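Long-range contact in TENA/THI-4 protein (Shewanella denitrificans OS217, PDB 3DDE), which is of unknown function but has a heme oxygenase-like fold and may act as an oxidoreductase: residues 3-15 with 186-200. Sequence-based numbering, arbitrary orientation. Where two conformers were deposited one is given.
Sequences SIIDLTKLEQKVA and LHEVCKTQEDVDSVV
Ser3 and Ile5 meet His187 where, in this all-helical heme oxygenase-like fold, the N-terminal loop before helix 7-24 lies on the turn from helix 166-189 to helix 193-223. Ser3 OG and His187 ND1 share a hydrogen bond of 2.6 Å. Ser3 places OG there because it lies anti to the backbone N (chi1 177°). At the other ring nitrogen, Leu7 CD1 comes to 3.4 Å from His187 NE2. The carbonyl oxygen of Ile5 lies at the ring edge, in plane, 3.6 Å from His187 CE1. A leucine in place of His187 would probably leave Ser3 OG without this hydrogen-bond partner and Leu7 CD1 without its flat neighbour.

Ile5 packs against residues of helix 166-189, the turn and helix 193-223. Its CB lies 3.9 Å from Val196 CG2. From there the side chain forks. The CG2 branch turns to His187 ND1. The CG1 branch stays against both methyls of Val196, with CG1 anti to the backbone N (chi1 -164°). Its tip, CD1, reaches Cys190 SG at 4.1 Å and also faces Leu186 CD2. Ile4 lies over the turn itself, its CD1 near the backbone of Thr192 and Gln193.

Farther along, Leu7 CD2 meets Leu186 CD1 at 3.9 Å, and Leu10 CD2 packs on Val199 CG1, the side chains at about a right angle. The turn has its own bonds: Thr192 and Asp195 form a capping box at the start of helix 193-223, and Asp195 OD2 accepts from Lys191 N, OD1 from Asn129.

The chemistry is thus mainly apolar, with one polar link across the segments. That link fastens the start of the modelled chain to the end of helix 166-189. Ile5 and Leu7 together pack on both helices of the hairpin, and Leu10 ties helix 7-24 to helix 193-223.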
ATOM      1  N   SER A   3      23.177  -6.083  25.180  1.00 52.82           N
ATOM      2  CA  SER A   3      21.790  -6.094  24.622  1.00 52.80           C
ATOM      3  C   SER A   3      20.764  -5.575  25.636  1.00 52.80           C
ATOM      4  O   SER A   3      20.849  -5.873  26.825  1.00 53.24           O
ATOM      5  CB  SER A   3      21.400  -7.507  24.182  1.00 52.79           C
ATOM      6  OG  SER A   3      20.065  -7.534  23.706  1.00 52.81           O
ATOM      7  N   ILE A   4      19.790  -4.814  25.143  1.00 52.90           N
ATOM      8  CA  ILE A   4      18.741  -4.218  25.976  1.00 53.29           C
ATOM      9  C   ILE A   4      17.533  -5.158  26.195  1.00 53.16           C
ATOM     10  O   ILE A   4      16.757  -4.979  27.134  1.00 53.24           O
ATOM     11  CB  ILE A   4      18.228  -2.896  25.325  1.00 53.69           C
ATOM     12  CG1 ILE A   4      17.309  -2.117  26.275  1.00 54.05           C
ATOM     13  CG2 ILE A   4      17.502  -3.183  24.011  1.00 53.67           C
ATOM     14  CD1 ILE A   4      16.570  -0.985  25.599  1.00 53.88           C
ATOM     15  N   ILE A   5      17.347  -6.136  25.313  1.00 52.79           N
ATOM     16  CA  ILE A   5      16.224  -7.052  25.453  1.00 52.15           C
ATOM     17  C   ILE A   5      16.636  -8.252  26.306  1.00 52.41           C
ATOM     18  O   ILE A   5      17.771  -8.739  26.222  1.00 52.07           O
ATOM     19  CB  ILE A   5      15.614  -7.462  24.072  1.00 51.99           C
ATOM     20  CG1 ILE A   5      14.221  -8.082  24.273  1.00 51.94           C
ATOM     21  CG2 ILE A   5      16.548  -8.378  23.287  1.00 51.30           C
ATOM     22  CD1 ILE A   5      13.448  -8.288  22.990  1.00 51.62           C
ATOM     23  N   ASP A   6      15.720  -8.672  27.173  1.00 52.72           N
ATOM     24  CA  ASP A   6      15.924  -9.809  28.059  1.00 52.76           C
ATOM     25  C   ASP A   6      14.980 -10.893  27.568  1.00 52.34           C
ATOM     26  O   ASP A   6      13.780 -10.856  27.850  1.00 51.97           O
ATOM     27  CB  ASP A   6      15.600  -9.426  29.504  1.00 53.31           C
ATOM     28  CG  ASP A   6      15.707 -10.597  30.460  1.00 53.89           C
ATOM     29  OD1 ASP A   6      16.555 -11.487  30.232  1.00 54.28           O
ATOM     30  OD2 ASP A   6      14.946 -10.614  31.453  1.00 54.58           O
ATOM     31  N   LEU A   7      15.535 -11.853  26.835  1.00 52.22           N
ATOM     32  CA  LEU A   7      14.742 -12.929  26.252  1.00 52.52           C
ATOM     33  C   LEU A   7      14.181 -13.923  27.274  1.00 52.47           C
ATOM     34  O   LEU A   7      13.227 -14.640  26.975  1.00 52.91           O
ATOM     35  CB  LEU A   7      15.538 -13.637  25.149  1.00 52.80           C
ATOM     36  CG  LEU A   7      15.881 -12.736  23.951  1.00 53.03           C
ATOM     37  CD1 LEU A   7      16.716 -13.491  22.928  1.00 53.54           C
ATOM     38  CD2 LEU A   7      14.626 -12.147  23.274  1.00 52.81           C
ATOM     39  N   THR A   8      14.751 -13.972  28.472  1.00 52.60           N
ATOM     40  CA  THR A   8      14.208 -14.843  29.509  1.00 53.01           C
ATOM     41  C   THR A   8      12.848 -14.283  29.960  1.00 53.25           C
ATOM     42  O   THR A   8      11.931 -15.041  30.286  1.00 53.84           O
ATOM     43  CB  THR A   8      15.174 -15.012  30.708  1.00 53.21           C
ATOM     44  OG1 THR A   8      15.426 -13.744  31.326  1.00 53.31           O
ATOM     45  CG2 THR A   8      16.497 -15.628  30.248  1.00 53.25           C
ATOM     46  N   LYS A   9      12.715 -12.955  29.953  1.00 53.16           N
ATOM     47  CA  LYS A   9      11.450 -12.306  30.304  1.00 52.93           C
ATOM     48  C   LYS A   9      10.385 -12.603  29.247  1.00 52.82           C
ATOM     49  O   LYS A   9       9.244 -12.881  29.600  1.00 53.56           O
ATOM     50  CB  LYS A   9      11.625 -10.795  30.473  1.00 53.30           C
ATOM     51  N   LEU A  10      10.745 -12.538  27.961  1.00 52.72           N
ATOM     52  CA  LEU A  10       9.792 -12.872  26.885  1.00 52.16           C
ATOM     53  C   LEU A  10       9.412 -14.354  26.972  1.00 51.88           C
ATOM     54  O   LEU A  10       8.232 -14.686  26.912  1.00 51.82           O
ATOM     55  CB  LEU A  10      10.318 -12.518  25.490  1.00 52.36           C
ATOM     56  CG  LEU A  10      10.250 -11.049  25.052  1.00 52.35           C
ATOM     57  CD1 LEU A  10      11.190 -10.184  25.877  1.00 52.21           C
ATOM     58  CD2 LEU A  10      10.575 -10.915  23.569  1.00 51.75           C
ATOM     59  N   GLU A  11      10.408 -15.227  27.139  1.00 52.28           N
ATOM     60  CA  GLU A  11      10.173 -16.669  27.312  1.00 52.16           C
ATOM     61  C   GLU A  11       9.166 -16.926  28.424  1.00 51.94           C
ATOM     62  O   GLU A  11       8.304 -17.794  28.293  1.00 52.17           O
ATOM     63  CB  GLU A  11      11.478 -17.397  27.643  1.00 52.03           C
ATOM     64  CG  GLU A  11      11.311 -18.887  27.961  1.00 52.34           C
ATOM     65  N   GLN A  12       9.280 -16.167  29.515  1.00 51.66           N
ATOM     66  CA  GLN A  12       8.371 -16.315  30.654  1.00 51.58           C
ATOM     67  C   GLN A  12       6.937 -15.905  30.306  1.00 51.36           C
ATOM     68  O   GLN A  12       5.997 -16.580  30.731  1.00 51.03           O
ATOM     69  CB  GLN A  12       8.881 -15.550  31.889  1.00 51.76           C
ATOM     70  N   LYS A  13       6.761 -14.831  29.524  1.00 51.57           N
ATOM     71  CA  LYS A  13       5.409 -14.388  29.147  0.50 51.66           C
ATOM     72  C   LYS A  13       4.779 -15.406  28.184  1.00 51.47           C
ATOM     73  O   LYS A  13       3.594 -15.708  28.291  1.00 51.60           O
ATOM     74  CB  LYS A  13       5.413 -12.991  28.500  0.50 51.70           C
ATOM     75  CG  LYS A  13       4.239 -12.068  28.915  0.50 51.61           C
ATOM     76  CD  LYS A  13       2.865 -12.742  28.967  0.50 51.54           C
ATOM     77  CE  LYS A  13       1.800 -11.777  29.490  0.50 51.51           C
ATOM     78  NZ  LYS A  13       0.521 -12.466  29.840  0.50 51.26           N
ATOM     79  N   VAL A  14       5.571 -15.930  27.255  1.00 51.52           N
ATOM     80  CA  VAL A  14       5.088 -16.934  26.310  1.00 51.80           C
ATOM     81  C   VAL A  14       4.648 -18.215  27.035  1.00 51.69           C
ATOM     82  O   VAL A  14       3.581 -18.758  26.735  1.00 51.38           O
ATOM     83  CB  VAL A  14       6.145 -17.228  25.227  1.00 52.32           C
ATOM     84  CG1 VAL A  14       5.748 -18.434  24.384  1.00 52.78           C
ATOM     85  CG2 VAL A  14       6.320 -15.994  24.336  1.00 52.46           C
ATOM     86  N   ALA A  15       5.456 -18.672  27.994  1.00 51.40           N
ATOM     87  CA  ALA A  15       5.143 -19.870  28.779  1.00 51.85           C
ATOM     88  C   ALA A  15       3.838 -19.714  29.580  1.00 51.90           C
ATOM     89  O   ALA A  15       3.078 -20.678  29.750  1.00 51.65           O
ATOM     90  CB  ALA A  15       6.314 -20.230  29.720  1.00 51.49           C
ATOM     91  N   LEU A 186      16.662  -9.898  17.210  1.00 50.25           N
ATOM     92  CA  LEU A 186      16.050  -9.134  18.307  1.00 50.94           C
ATOM     93  C   LEU A 186      17.099  -8.337  19.100  1.00 51.47           C
ATOM     94  O   LEU A 186      16.893  -7.148  19.364  1.00 51.53           O
ATOM     95  CB  LEU A 186      15.262 -10.050  19.257  1.00 50.63           C
ATOM     96  CG  LEU A 186      13.883 -10.537  18.806  1.00 50.20           C
ATOM     97  CD1 LEU A 186      13.423 -11.724  19.622  1.00 50.05           C
ATOM     98  CD2 LEU A 186      12.866  -9.402  18.879  1.00 49.80           C
ATOM     99  N   HIS A 187      18.213  -8.983  19.470  1.00 52.22           N
ATOM    100  CA  HIS A 187      19.295  -8.305  20.202  1.00 52.76           C
ATOM    101  C   HIS A 187      19.932  -7.185  19.356  1.00 52.96           C
ATOM    102  O   HIS A 187      20.363  -6.166  19.888  1.00 52.71           O
ATOM    103  CB  HIS A 187      20.395  -9.286  20.630  1.00 53.77           C
ATOM    104  CG  HIS A 187      19.996 -10.242  21.718  1.00 54.73           C
ATOM    105  ND1 HIS A 187      19.347  -9.840  22.868  1.00 55.16           N
ATOM    106  CD2 HIS A 187      20.262 -11.561  21.884  1.00 55.38           C
ATOM    107  CE1 HIS A 187      19.174 -10.882  23.663  1.00 55.23           C
ATOM    108  NE2 HIS A 187      19.722 -11.939  23.091  1.00 55.33           N
ATOM    109  N   GLU A 188      19.975  -7.379  18.040  1.00 53.39           N
ATOM    110  CA  GLU A 188      20.569  -6.401  17.112  1.00 53.51           C
ATOM    111  C   GLU A 188      19.704  -5.160  16.868  1.00 53.27           C
ATOM    112  O   GLU A 188      20.217  -4.040  16.852  1.00 53.97           O
ATOM    113  CB  GLU A 188      20.906  -7.093  15.773  1.00 53.92           C
ATOM    114  CG  GLU A 188      21.125  -6.182  14.540  1.00 54.32           C
ATOM    115  CD  GLU A 188      22.325  -5.245  14.639  1.00 55.42           C
ATOM    116  OE1 GLU A 188      23.207  -5.445  15.516  1.00 55.26           O
ATOM    117  OE2 GLU A 188      22.389  -4.311  13.798  1.00 56.10           O
ATOM    118  N   VAL A 189      18.404  -5.352  16.680  1.00 52.82           N
ATOM    119  CA  VAL A 189      17.513  -4.231  16.337  1.00 51.94           C
ATOM    120  C   VAL A 189      16.841  -3.510  17.523  1.00 51.36           C
ATOM    121  O   VAL A 189      16.358  -2.396  17.347  1.00 50.94           O
ATOM    122  CB  VAL A 189      16.444  -4.650  15.284  1.00 51.32           C
ATOM    123  CG1 VAL A 189      17.127  -5.166  14.027  1.00 50.93           C
ATOM    124  CG2 VAL A 189      15.481  -5.698  15.852  1.00 50.94           C
ATOM    125  N   CYS A 190      16.801  -4.121  18.703  1.00 51.11           N
ATOM    126  CA  CYS A 190      16.201  -3.466  19.873  1.00 51.36           C
ATOM    127  C   CYS A 190      17.205  -2.542  20.581  1.00 51.90           C
ATOM    128  O   CYS A 190      18.099  -2.999  21.298  1.00 51.35           O
ATOM    129  CB  CYS A 190      15.652  -4.494  20.857  1.00 51.25           C
ATOM    130  SG  CYS A 190      14.216  -5.393  20.250  1.00 50.95           S
ATOM    131  N   LYS A 191      17.034  -1.238  20.368  1.00 52.42           N
ATOM    132  CA  LYS A 191      17.914  -0.213  20.934  1.00 52.62           C
ATOM    133  C   LYS A 191      17.316   0.510  22.151  1.00 52.49           C
ATOM    134  O   LYS A 191      18.053   0.930  23.055  1.00 52.95           O
ATOM    135  CB  LYS A 191      18.221   0.829  19.857  1.00 53.01           C
ATOM    136  CG  LYS A 191      18.773   0.253  18.556  1.00 53.36           C
ATOM    137  CD  LYS A 191      20.103  -0.443  18.790  1.00 53.70           C
ATOM    138  CE  LYS A 191      20.779  -0.839  17.489  1.00 53.67           C
ATOM    139  NZ  LYS A 191      22.128  -1.420  17.769  1.00 53.62           N
ATOM    140  N   THR A 192      15.995   0.681  22.154  1.00 52.15           N
ATOM    141  CA  THR A 192      15.285   1.363  23.239  1.00 51.86           C
ATOM    142  C   THR A 192      14.241   0.444  23.840  1.00 51.67           C
ATOM    143  O   THR A 192      13.945  -0.611  23.294  1.00 51.57           O
ATOM    144  CB  THR A 192      14.555   2.638  22.752  1.00 51.88           C
ATOM    145  OG1 THR A 192      13.562   2.294  21.782  1.00 52.26           O
ATOM    146  CG2 THR A 192      15.531   3.621  22.138  1.00 51.95           C
ATOM    147  N   GLN A 193      13.687   0.846  24.975  1.00 52.42           N
ATOM    148  CA  GLN A 193      12.655   0.046  25.633  1.00 52.76           C
ATOM    149  C   GLN A 193      11.365   0.080  24.802  1.00 52.60           C
ATOM    150  O   GLN A 193      10.594  -0.885  24.812  1.00 53.47           O
ATOM    151  CB  GLN A 193      12.427   0.506  27.085  1.00 52.65           C
ATOM    152  CG  GLN A 193      11.365  -0.298  27.850  1.00 52.90           C
ATOM    153  CD  GLN A 193      11.676  -1.793  27.942  1.00 53.09           C
ATOM    154  OE1 GLN A 193      12.758  -2.195  28.371  1.00 53.03           O
ATOM    155  NE2 GLN A 193      10.708  -2.619  27.562  1.00 52.86           N
ATOM    156  N   GLU A 194      11.147   1.173  24.068  1.00 52.11           N
ATOM    157  CA  GLU A 194       9.982   1.286  23.188  1.00 52.28           C
ATOM    158  C   GLU A 194      10.036   0.228  22.070  1.00 51.93           C
ATOM    159  O   GLU A 194       8.990  -0.266  21.638  1.00 51.84           O
ATOM    160  CB  GLU A 194       9.857   2.700  22.608  1.00 52.32           C
ATOM    161  CG  GLU A 194       9.562   3.762  23.662  1.00 52.92           C
ATOM    162  N   ASP A 195      11.245  -0.102  21.605  1.00 51.46           N
ATOM    163  CA  ASP A 195      11.429  -1.161  20.608  1.00 51.45           C
ATOM    164  C   ASP A 195      11.013  -2.499  21.219  1.00 51.48           C
ATOM    165  O   ASP A 195      10.279  -3.273  20.602  1.00 51.64           O
ATOM    166  CB  ASP A 195      12.883  -1.238  20.113  1.00 51.64           C
ATOM    167  CG  ASP A 195      13.320   0.001  19.327  1.00 51.11           C
ATOM    168  OD1 ASP A 195      12.449   0.726  18.814  1.00 50.49           O
ATOM    169  OD2 ASP A 195      14.542   0.236  19.220  1.00 50.59           O
ATOM    170  N   VAL A 196      11.476  -2.760  22.439  1.00 51.17           N
ATOM    171  CA  VAL A 196      11.137  -3.998  23.152  1.00 50.70           C
ATOM    172  C   VAL A 196       9.631  -4.117  23.413  1.00 50.95           C
ATOM    173  O   VAL A 196       9.040  -5.180  23.255  1.00 50.46           O
ATOM    174  CB  VAL A 196      11.880  -4.093  24.498  1.00 49.94           C
ATOM    175  CG1 VAL A 196      11.332  -5.251  25.334  1.00 49.55           C
ATOM    176  CG2 VAL A 196      13.379  -4.239  24.264  1.00 49.17           C
ATOM    177  N   ASP A 197       9.030  -3.013  23.838  1.00 51.66           N
ATOM    178  CA  ASP A 197       7.604  -2.967  24.137  1.00 51.06           C
ATOM    179  C   ASP A 197       6.764  -3.301  22.917  1.00 51.24           C
ATOM    180  O   ASP A 197       5.744  -3.982  23.041  1.00 51.89           O
ATOM    181  CB  ASP A 197       7.209  -1.591  24.684  1.00 50.77           C
ATOM    182  CG  ASP A 197       7.754  -1.327  26.087  1.00 50.97           C
ATOM    183  OD1 ASP A 197       8.159  -2.279  26.796  1.00 50.64           O
ATOM    184  OD2 ASP A 197       7.748  -0.151  26.494  1.00 51.04           O
ATOM    185  N   SER A 198       7.179  -2.829  21.741  1.00 51.01           N
ATOM    186  CA  SER A 198       6.435  -3.124  20.504  1.00 50.98           C
ATOM    187  C   SER A 198       6.526  -4.622  20.132  1.00 50.94           C
ATOM    188  O   SER A 198       5.564  -5.222  19.601  1.00 50.61           O
ATOM    189  CB  SER A 198       6.932  -2.252  19.334  1.00 51.30           C
ATOM    190  OG  SER A 198       8.251  -2.592  18.936  1.00 51.07           O
ATOM    191  N   VAL A 199       7.699  -5.204  20.370  1.00 50.76           N
ATOM    192  CA  VAL A 199       7.925  -6.630  20.155  1.00 50.83           C
ATOM    193  C   VAL A 199       7.009  -7.445  21.097  1.00 50.98           C
ATOM    194  O   VAL A 199       6.369  -8.407  20.676  1.00 50.50           O
ATOM    195  CB  VAL A 199       9.427  -6.994  20.394  1.00 50.76           C
ATOM    196  CG1 VAL A 199       9.630  -8.502  20.494  1.00 50.59           C
ATOM    197  CG2 VAL A 199      10.306  -6.382  19.295  1.00 49.88           C
ATOM    198  N   VAL A 200       6.946  -7.040  22.367  1.00 50.69           N
ATOM    199  CA  VAL A 200       6.123  -7.729  23.364  1.00 50.48           C
ATOM    200  C   VAL A 200       4.631  -7.611  23.038  1.00 50.85           C
ATOM    201  O   VAL A 200       3.878  -8.572  23.177  1.00 50.35           O
ATOM    202  CB  VAL A 200       6.387  -7.194  24.799  1.00 50.67           C
ATOM    203  CG1 VAL A 200       5.360  -7.751  25.790  1.00 50.52           C
ATOM    204  CG2 VAL A 200       7.815  -7.522  25.251  1.00 49.99           C
TER